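Local coordinates for uncharacterized protein (PDB 4ECO), which is of unknown function but has a leucine-rich repeat fold, an architecture that often serves protein binding, at residues P154-D157 against I162-C165; T148-D153 against M334-Y339; E225-E230 against Q237-D242. All blocks are in the same frame, centred on the assembly; numbering follows the deposited sequence. Where two conformers were deposited one is given.

Interaction 1 (P154-D157 against I162-C165); sequences PRED and IKDC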
loop_
_atom_site.group_PDB
_atom_site.type_symbol
_atom_site.label_atom_id
_atom_site.label_comp_id
_atom_site.label_asym_id
_atom_site.label_seq_id
_atom_site.Cartn_x
_atom_site.Cartn_y
_atom_site.Cartn_z
ATOM N N PRO A 154 -3.199 -4.979 6.895
ATOM C CA PRO A 154 -2.302 -5.422 7.978
ATOM C C PRO A 154 -2.841 -6.657 8.723
ATOM O O PRO A 154 -2.050 -7.318 9.396
ATOM C CB PRO A 154 -2.219 -4.194 8.890
ATOM C CG PRO A 154 -2.576 -3.026 7.998
ATOM C CD PRO A 154 -3.634 -3.577 7.101
ATOM N N ARG A 155 -4.157 -7.015 8.561
ATOM C CA ARG A 155 -4.731 -8.203 9.215
ATOM C C ARG A 155 -4.181 -9.509 8.573
ATOM O O ARG A 155 -4.292 -10.573 9.157
ATOM C CB ARG A 155 -6.260 -8.179 9.188
ATOM C CG ARG A 155 -6.837 -6.941 9.844
ATOM C CD ARG A 155 -8.339 -6.883 9.740
ATOM N NE ARG A 155 -8.752 -7.053 8.354
ATOM C CZ ARG A 155 -9.973 -7.399 7.969
ATOM N NH1 ARG A 155 -10.923 -7.622 8.869
ATOM N NH2 ARG A 155 -10.245 -7.559 6.678
ATOM N N GLU A 156 -3.522 -9.401 7.424
ATOM C CA GLU A 156 -2.879 -10.492 6.690
ATOM C C GLU A 156 -1.902 -11.282 7.600
ATOM O O GLU A 156 -1.773 -12.504 7.478
ATOM C CB GLU A 156 -2.132 -9.896 5.460
ATOM C CG GLU A 156 -1.453 -10.898 4.542
ATOM C CD GLU A 156 -2.294 -12.035 3.988
ATOM O OE1 GLU A 156 -3.481 -11.805 3.649
ATOM O OE2 GLU A 156 -1.744 -13.155 3.864
ATOM N N ASP A 157 -1.251 -10.577 8.519
ATOM C CA ASP A 157 -0.270 -11.131 9.445
ATOM C C ASP A 157 -0.894 -11.969 10.547
ATOM O O ASP A 157 -0.143 -12.576 11.331
ATOM C CB ASP A 157 0.583 -10.029 10.062
ATOM C CG ASP A 157 1.610 -9.517 9.090
ATOM O OD1 ASP A 157 2.119 -10.330 8.289
ATOM O OD2 ASP A 157 1.934 -8.309 9.153
ATOM N N ILE A 162 -6.847 -17.561 13.061
ATOM C CA ILE A 162 -7.513 -16.299 13.357
ATOM C C ILE A 162 -8.192 -15.750 12.089
ATOM O O ILE A 162 -9.371 -15.383 12.171
ATOM C CB ILE A 162 -6.531 -15.304 14.029
ATOM C CG1 ILE A 162 -6.351 -15.767 15.484
ATOM C CG2 ILE A 162 -7.065 -13.869 13.994
ATOM C CD1 ILE A 162 -5.375 -15.155 16.183
ATOM N N LYS A 163 -7.501 -15.786 10.919
ATOM C CA LYS A 163 -8.071 -15.326 9.642
ATOM C C LYS A 163 -9.320 -16.167 9.276
ATOM O O LYS A 163 -10.337 -15.567 8.918
ATOM C CB LYS A 163 -7.035 -15.324 8.501
ATOM C CG LYS A 163 -5.927 -14.261 8.678
ATOM C CD LYS A 163 -5.058 -14.006 7.440
ATOM C CE LYS A 163 -4.159 -15.145 7.044
ATOM N NZ LYS A 163 -2.976 -14.665 6.279
ATOM N N ASP A 164 -9.294 -17.509 9.460
ATOM C CA ASP A 164 -10.458 -18.360 9.187
ATOM C C ASP A 164 -11.671 -17.914 10.024
ATOM O O ASP A 164 -12.758 -17.760 9.456
ATOM C CB ASP A 164 -10.163 -19.852 9.439
ATOM C CG ASP A 164 -9.150 -20.520 8.504
ATOM O OD1 ASP A 164 -8.834 -19.933 7.437
ATOM O OD2 ASP A 164 -8.625 -21.600 8.869
ATOM N N CYS A 165 -11.471 -17.638 11.341
ATOM C CA CYS A 165 -12.543 -17.196 12.249
ATOM C C CYS A 165 -13.109 -15.836 11.822
ATOM O O CYS A 165 -14.330 -15.647 11.887
ATOM C CB CYS A 165 -12.066 -17.158 13.694
ATOM S SG CYS A 165 -11.630 -18.782 14.366
HETATM O O HOH W 1 -5.157 -14.043 3.826
#
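Lys-163 reaches from helix 160-168 to Glu-156 in the short 3-10 turn 154-157. Both pieces belong to a stretch that lies across strands of the leucine-rich repeat solenoid. The turn meets strand 404-408 through Pro-154, and the helix meets strand 492-494 through its first residue here, Ile-162, whose side chain rests on Ser-492 and Asp-494.

Lys-163 comes next and carries the contact. Its side chain sets out toward the turn. The chain bends at chi3 (-68°), and its ammonium ends beside Glu-156. NZ donates to the backbone O of Glu-156 at 2.7 Å. It meets that oxygen on a lone pair, in the carbonyl plane, with a C=O...N angle of 141°. The same NZ forms a salt bridge to Glu-156 OE2 at 3.1 Å, a weak hydrogen bond. One residue therefore offers the lysine both a backbone and a carboxylate oxygen. Glu-156 starts out away from the helix, but its bend at chi2 (54°) brings the carboxylate back to the lysine. A water links the groups further: it donates to Glu-156 OE1 at 2.8 Å and weakly accepts from Lys-163 NZ. The methylene CD of Lys-163 passes by the turn's carbonyl oxygens, 3.6 Å from Glu-156 O and 3.9 Å from Arg-155 O. The charged end of Arg-155 turns elsewhere, to Lys-173 O and Asp-153.

The helix then leaves the turn. Cys-165 uses its backbone O to accept a hydrogen bond from Lys-539 NZ.

Interaction 2 (T148-D153 against M334-Y339); sequences TFVDYD and MLECLY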
loop_
_atom_site.group_PDB
_atom_site.type_symbol
_atom_site.label_atom_id
_atom_site.label_comp_id
_atom_site.label_asym_id
_atom_site.label_seq_id
_atom_site.Cartn_x
_atom_site.Cartn_y
_atom_site.Cartn_z
ATOM N N THR A 148 -2.093 -0.829 -6.667
ATOM C CA THR A 148 -1.127 -1.762 -7.253
ATOM C C THR A 148 0.108 -2.003 -6.386
ATOM O O THR A 148 0.526 -3.169 -6.264
ATOM C CB THR A 148 -0.660 -1.277 -8.641
ATOM O OG1 THR A 148 -1.809 -0.909 -9.380
ATOM C CG2 THR A 148 0.115 -2.355 -9.427
ATOM N N PHE A 149 0.715 -0.922 -5.847
ATOM C CA PHE A 149 1.973 -1.054 -5.132
ATOM C C PHE A 149 1.968 -0.656 -3.662
ATOM O O PHE A 149 3.004 -0.868 -3.004
ATOM C CB PHE A 149 3.022 -0.163 -5.824
ATOM C CG PHE A 149 3.269 -0.477 -7.278
ATOM C CD1 PHE A 149 4.050 -1.573 -7.648
ATOM C CD2 PHE A 149 2.717 0.315 -8.280
ATOM C CE1 PHE A 149 4.284 -1.857 -8.987
ATOM C CE2 PHE A 149 2.971 0.046 -9.618
ATOM C CZ PHE A 149 3.750 -1.044 -9.963
ATOM N N VAL A 150 0.869 -0.050 -3.139
ATOM C CA VAL A 150 0.921 0.489 -1.774
ATOM C C VAL A 150 -0.116 -0.175 -0.825
ATOM O O VAL A 150 0.244 -0.559 0.305
ATOM C CB VAL A 150 0.742 2.041 -1.787
ATOM C CG1 VAL A 150 1.021 2.645 -0.427
ATOM C CG2 VAL A 150 1.619 2.705 -2.844
ATOM N N ASP A 151 -1.384 -0.256 -1.247
ATOM C CA ASP A 151 -2.453 -0.827 -0.419
ATOM C C ASP A 151 -2.174 -2.253 -0.028
ATOM O O ASP A 151 -1.720 -3.053 -0.858
ATOM C CB ASP A 151 -3.805 -0.779 -1.134
ATOM C CG ASP A 151 -4.472 0.569 -1.106
ATOM O OD1 ASP A 151 -4.095 1.410 -0.233
ATOM O OD2 ASP A 151 -5.399 0.780 -1.922
ATOM N N TYR A 152 -2.430 -2.538 1.264
ATOM C CA TYR A 152 -2.220 -3.832 1.923
ATOM C C TYR A 152 -3.111 -3.926 3.184
ATOM O O TYR A 152 -3.305 -2.902 3.864
ATOM C CB TYR A 152 -0.722 -3.947 2.276
ATOM C CG TYR A 152 -0.220 -5.259 2.841
ATOM C CD1 TYR A 152 -0.025 -6.366 2.017
ATOM C CD2 TYR A 152 0.253 -5.337 4.147
ATOM C CE1 TYR A 152 0.515 -7.554 2.514
ATOM C CE2 TYR A 152 0.801 -6.515 4.650
ATOM C CZ TYR A 152 0.941 -7.616 3.828
ATOM O OH TYR A 152 1.487 -8.760 4.342
ATOM N N ASP A 153 -3.633 -5.135 3.509
ATOM C CA ASP A 153 -4.414 -5.322 4.723
ATOM C C ASP A 153 -3.470 -5.816 5.852
ATOM O O ASP A 153 -2.996 -6.956 5.788
ATOM C CB ASP A 153 -5.596 -6.277 4.505
ATOM C CG ASP A 153 -6.588 -6.394 5.654
ATOM O OD1 ASP A 153 -6.430 -5.652 6.677
ATOM O OD2 ASP A 153 -7.538 -7.208 5.533
HETATM N N MSE A 334 -2.296 12.495 0.584
HETATM C CA MSE A 334 -1.739 11.147 0.398
HETATM C C MSE A 334 -0.227 11.203 0.276
HETATM O O MSE A 334 0.315 11.964 -0.540
HETATM C CB MSE A 334 -2.333 10.458 -0.827
HETATM C CG MSE A 334 -3.775 10.010 -0.646
HETATM SE SE MSE A 334 -4.527 9.267 -2.297
HETATM C CE MSE A 334 -3.305 7.691 -2.534
ATOM N N LEU A 335 0.457 10.401 1.123
ATOM C CA LEU A 335 1.913 10.308 1.101
ATOM C C LEU A 335 2.339 8.870 1.272
ATOM O O LEU A 335 1.855 8.188 2.199
ATOM C CB LEU A 335 2.540 11.196 2.185
ATOM C CG LEU A 335 4.057 11.186 2.316
ATOM C CD1 LEU A 335 4.750 11.738 1.036
ATOM C CD2 LEU A 335 4.475 11.947 3.545
ATOM N N GLU A 336 3.221 8.399 0.361
ATOM C CA GLU A 336 3.798 7.061 0.457
ATOM C C GLU A 336 5.303 7.208 0.189
ATOM O O GLU A 336 5.702 7.904 -0.759
ATOM C CB GLU A 336 3.090 5.993 -0.437
ATOM C CG GLU A 336 3.419 5.931 -1.933
ATOM C CD GLU A 336 4.736 5.292 -2.345
ATOM O OE1 GLU A 336 5.339 4.567 -1.523
ATOM O OE2 GLU A 336 5.165 5.513 -3.499
ATOM N N CYS A 337 6.132 6.608 1.081
ATOM C CA CYS A 337 7.599 6.619 1.009
ATOM C C CYS A 337 8.147 5.196 1.163
ATOM O O CYS A 337 9.231 5.018 1.727
ATOM C CB CYS A 337 8.206 7.551 2.055
ATOM S SG CYS A 337 7.458 9.187 2.125
ATOM N N LEU A 338 7.410 4.192 0.665
ATOM C CA LEU A 338 7.848 2.802 0.696
ATOM C C LEU A 338 9.245 2.642 0.126
ATOM O O LEU A 338 9.561 3.252 -0.893
ATOM C CB LEU A 338 6.890 1.928 -0.111
ATOM C CG LEU A 338 5.567 1.560 0.530
ATOM C CD1 LEU A 338 4.560 1.192 -0.537
ATOM C CD2 LEU A 338 5.727 0.381 1.449
ATOM N N TYR A 339 10.088 1.860 0.790
ATOM C CA TYR A 339 11.435 1.515 0.361
ATOM C C TYR A 339 12.269 2.744 0.024
ATOM O O TYR A 339 12.654 2.974 -1.129
ATOM C CB TYR A 339 11.407 0.546 -0.840
ATOM C CG TYR A 339 10.552 -0.675 -0.616
ATOM C CD1 TYR A 339 11.051 -1.785 0.052
ATOM C CD2 TYR A 339 9.244 -0.725 -1.077
ATOM C CE1 TYR A 339 10.268 -2.926 0.246
ATOM C CE2 TYR A 339 8.452 -1.859 -0.887
ATOM C CZ TYR A 339 8.971 -2.961 -0.231
ATOM O OH TYR A 339 8.193 -4.082 -0.057
#
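Val-150, at the end of helix 144-149, packs its two methyl groups against Glu-336 of strand 334-336 and Leu-338 in the loop that follows. The strand is one of the parallel strands of the leucine-rich repeat solenoid. The CB atoms of Glu-336 and Leu-338 face 148-153, and that of Val-150 faces them. Behind them, Cys-337 O accepts from Asn-340 ND2 and from Asn-363 ND2, in the manner of the asparagine ladder of such repeats.

The valine crosses both partners at a slant. Its CG2 lies 3.8 Å from Glu-336 CG. Its CG1, which is anti to the backbone N (chi1 -171°), lies 3.8 Å from Leu-338 CD1 and 3.9 Å from Glu-336 CB. Leu-338 CD1 also touches the helix backbone, 3.6 Å from Phe-149 O. The same methyl therefore touches both Phe-149 and Val-150. The contact has no hydrogen bond of its own and is buried.

A charged group lies in this buried place, the carboxylate of Glu-336. CG sits between the backbone N and the carbonyl carbon (chi1 80°), and the chain bends again at chi2 (77°). This leaves its methylenes against Val-150 and turns the carboxylate along its own chain, toward the N of Leu-338. OE2 accepts from the backbone N of Gly-313, just past the neighbouring strand 309-311. Two backbone donors would be expected to stabilise the charged form. The second is the N of Leu-338, which meets Glu-336 OE1 at 3.0 Å, nearly along the C-O axis.

Interaction 3 (E225-E230 against Q237-D242); sequences EAWENE and QYKTED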
loop_
_atom_site.group_PDB
_atom_site.type_symbol
_atom_site.label_atom_id
_atom_site.label_comp_id
_atom_site.label_asym_id
_atom_site.label_seq_id
_atom_site.Cartn_x
_atom_site.Cartn_y
_atom_site.Cartn_z
ATOM N N GLU A 225 13.128 21.359 -21.375
ATOM C CA GLU A 225 13.942 22.549 -21.119
ATOM C C GLU A 225 14.228 23.319 -22.419
ATOM O O GLU A 225 14.233 24.557 -22.429
ATOM C CB GLU A 225 15.264 22.192 -20.442
ATOM C CG GLU A 225 15.147 21.906 -18.959
ATOM C CD GLU A 225 16.452 22.003 -18.198
ATOM O OE1 GLU A 225 17.427 22.571 -18.749
ATOM O OE2 GLU A 225 16.489 21.538 -17.034
ATOM N N ALA A 226 14.460 22.575 -23.511
ATOM C CA ALA A 226 14.865 23.140 -24.789
ATOM C C ALA A 226 14.070 22.598 -25.969
ATOM O O ALA A 226 13.345 21.602 -25.853
ATOM C CB ALA A 226 16.345 22.836 -25.010
ATOM N N TRP A 227 14.233 23.264 -27.122
ATOM C CA TRP A 227 13.635 22.801 -28.358
ATOM C C TRP A 227 14.344 21.532 -28.785
ATOM O O TRP A 227 15.545 21.384 -28.528
ATOM C CB TRP A 227 13.715 23.864 -29.449
ATOM C CG TRP A 227 13.121 25.194 -29.098
ATOM C CD1 TRP A 227 13.781 26.388 -29.007
ATOM C CD2 TRP A 227 11.738 25.481 -28.861
ATOM N NE1 TRP A 227 12.893 27.405 -28.742
ATOM C CE2 TRP A 227 11.632 26.871 -28.621
ATOM C CE3 TRP A 227 10.570 24.698 -28.827
ATOM C CZ2 TRP A 227 10.411 27.488 -28.333
ATOM C CZ3 TRP A 227 9.360 25.318 -28.558
ATOM C CH2 TRP A 227 9.294 26.694 -28.298
ATOM N N GLU A 228 13.611 20.596 -29.388
ATOM C CA GLU A 228 14.204 19.356 -29.866
ATOM C C GLU A 228 15.154 19.730 -30.984
ATOM O O GLU A 228 16.287 19.262 -31.025
ATOM C CB GLU A 228 13.111 18.375 -30.297
ATOM C CG GLU A 228 13.618 16.987 -30.625
ATOM C CD GLU A 228 14.236 16.818 -31.998
ATOM O OE1 GLU A 228 13.687 17.359 -32.991
ATOM O OE2 GLU A 228 15.272 16.121 -32.075
ATOM N N ASN A 229 14.700 20.656 -31.834
ATOM C CA ASN A 229 15.437 21.245 -32.939
ATOM C C ASN A 229 14.944 22.692 -33.101
ATOM O O ASN A 229 13.854 22.922 -33.630
ATOM C CB ASN A 229 15.252 20.402 -34.206
ATOM C CG ASN A 229 15.683 21.052 -35.500
ATOM O OD1 ASN A 229 16.595 21.893 -35.553
ATOM N ND2 ASN A 229 15.029 20.651 -36.585
ATOM N N GLU A 230 15.749 23.663 -32.639
ATOM C CA GLU A 230 15.410 25.086 -32.690
ATOM C C GLU A 230 15.225 25.628 -34.132
ATOM O O GLU A 230 14.657 26.712 -34.283
ATOM C CB GLU A 230 16.461 25.934 -31.960
ATOM C CG GLU A 230 17.868 25.838 -32.517
ATOM C CD GLU A 230 18.837 26.854 -31.949
ATOM O OE1 GLU A 230 18.396 27.971 -31.581
ATOM O OE2 GLU A 230 20.052 26.547 -31.919
ATOM N N GLN A 237 8.210 29.049 -34.993
ATOM C CA GLN A 237 6.911 29.691 -34.786
ATOM C C GLN A 237 6.695 29.985 -33.300
ATOM O O GLN A 237 6.435 31.142 -32.954
ATOM C CB GLN A 237 5.759 28.823 -35.339
ATOM C CG GLN A 237 4.382 29.506 -35.300
ATOM C CD GLN A 237 3.212 28.587 -35.571
ATOM O OE1 GLN A 237 3.301 27.575 -36.288
ATOM N NE2 GLN A 237 2.069 28.929 -34.998
ATOM N N TYR A 238 6.822 28.933 -32.437
ATOM C CA TYR A 238 6.584 28.941 -30.983
ATOM C C TYR A 238 7.587 29.816 -30.236
ATOM O O TYR A 238 7.279 30.263 -29.123
ATOM C CB TYR A 238 6.617 27.524 -30.402
ATOM C CG TYR A 238 5.750 26.470 -31.074
ATOM C CD1 TYR A 238 4.756 26.824 -31.985
ATOM C CD2 TYR A 238 5.917 25.120 -30.786
ATOM C CE1 TYR A 238 3.994 25.856 -32.636
ATOM C CE2 TYR A 238 5.159 24.140 -31.428
ATOM C CZ TYR A 238 4.179 24.514 -32.333
ATOM O OH TYR A 238 3.415 23.550 -32.948
ATOM N N LYS A 239 8.762 30.101 -30.863
ATOM C CA LYS A 239 9.799 31.006 -30.345
ATOM C C LYS A 239 9.247 32.400 -30.115
ATOM O O LYS A 239 9.714 33.091 -29.209
ATOM C CB LYS A 239 11.001 31.091 -31.311
ATOM C CG LYS A 239 12.185 30.222 -30.895
ATOM C CD LYS A 239 13.295 30.244 -31.933
ATOM C CE LYS A 239 14.437 29.322 -31.569
ATOM N NZ LYS A 239 15.533 29.371 -32.571
ATOM N N THR A 240 8.260 32.805 -30.927
ATOM C CA THR A 240 7.646 34.135 -30.897
ATOM C C THR A 240 6.328 34.120 -30.110
ATOM O O THR A 240 5.621 35.141 -30.081
ATOM C CB THR A 240 7.394 34.634 -32.353
ATOM O OG1 THR A 240 6.382 33.839 -32.969
ATOM C CG2 THR A 240 8.649 34.639 -33.222
ATOM N N GLU A 241 5.990 32.969 -29.486
ATOM C CA GLU A 241 4.699 32.822 -28.829
ATOM C C GLU A 241 4.714 33.076 -27.318
ATOM O O GLU A 241 3.620 33.203 -26.755
ATOM C CB GLU A 241 4.109 31.440 -29.111
ATOM C CG GLU A 241 3.446 31.433 -30.475
ATOM C CD GLU A 241 2.752 30.170 -30.932
ATOM O OE1 GLU A 241 2.264 29.401 -30.073
ATOM O OE2 GLU A 241 2.637 29.990 -32.165
ATOM N N ASP A 242 5.911 33.203 -26.670
ATOM C CA ASP A 242 6.053 33.471 -25.217
ATOM C C ASP A 242 5.233 32.419 -24.423
ATOM O O ASP A 242 4.206 32.717 -23.791
ATOM C CB ASP A 242 5.658 34.937 -24.851
ATOM C CG ASP A 242 5.761 35.312 -23.373
ATOM O OD1 ASP A 242 6.574 34.680 -22.649
ATOM O OD2 ASP A 242 5.030 36.241 -22.939
#
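Trp-227 packs against Tyr-238 and Lys-239 where loop 225-230 faces the segment after it, 237-242. The close-packed part is aromatic and aliphatic. CH2 at the far end of the indole lies 3.5 Å from Tyr-238 CB. The neighbouring Trp-227 CZ3 comes to the edge of the tyrosine ring, near its plane, 4.1 Å from Tyr-238 CD2. The phenol leads away from the loop, and the indole meets the tyrosine at CB and at the ring edge. At the pyrrole end, Trp-227 NE1 lies 3.6 Å from Lys-239 CG. The lysine chain runs on past it, extended beyond CG, and crosses the indole at a slant.

Beyond the tryptophan the contact is looser. Lys-239 and Glu-230 are both exposed. Lys-239 NZ makes a salt bridge to Glu-230 OE1 at 3.3 Å and a hydrogen bond to Glu-230 O at 3.3 Å. Both bonds are weak. The lysine end is therefore held only loosely by them. An alanine in place of Trp-227 would probably open a gap beside Tyr-238 CB and let the lysine chain turn more freely.

The second segment is shaped by bonds within itself. It makes a type I turn from Tyr-238 to Glu-241. Gln-237 O accepts two donors from Thr-240, its backbone N and its OG1, the latter at 2.7 Å. Outside, Glu-241 pairs with Arg-204 and Glu-228 with Arg-96.

The whole contact lies on the connection between strands 210-214 and 253-257. This link is long for such a repeat and holds helix 233-238. The two strands pair in parallel, and parallel strands from successive turns are the hallmark of the leucine-rich repeat solenoid.

Overall arrangement
Along the chain, 148-153 comes first and runs directly into 154-157. Helix 160-168 follows, then both segments of interaction 3, and last 334-339. Interaction 2 therefore spans the other two in sequence. Its centre lies about 3 Å from the centre of the chain. Interactions 1 and 2 have centres about 20 Å apart and share one stretch, which runs from helix 144-149 to helix 160-168 over strands of the solenoid. Interaction 3 is distant, its centre about 39 Å from that of interaction 2 and 58 Å from that of interaction 1. Interaction 2 packs the crossing stretch on a solenoid strand, interaction 1 ties its turn to its own helix, and interaction 3 lies on a connection between strands.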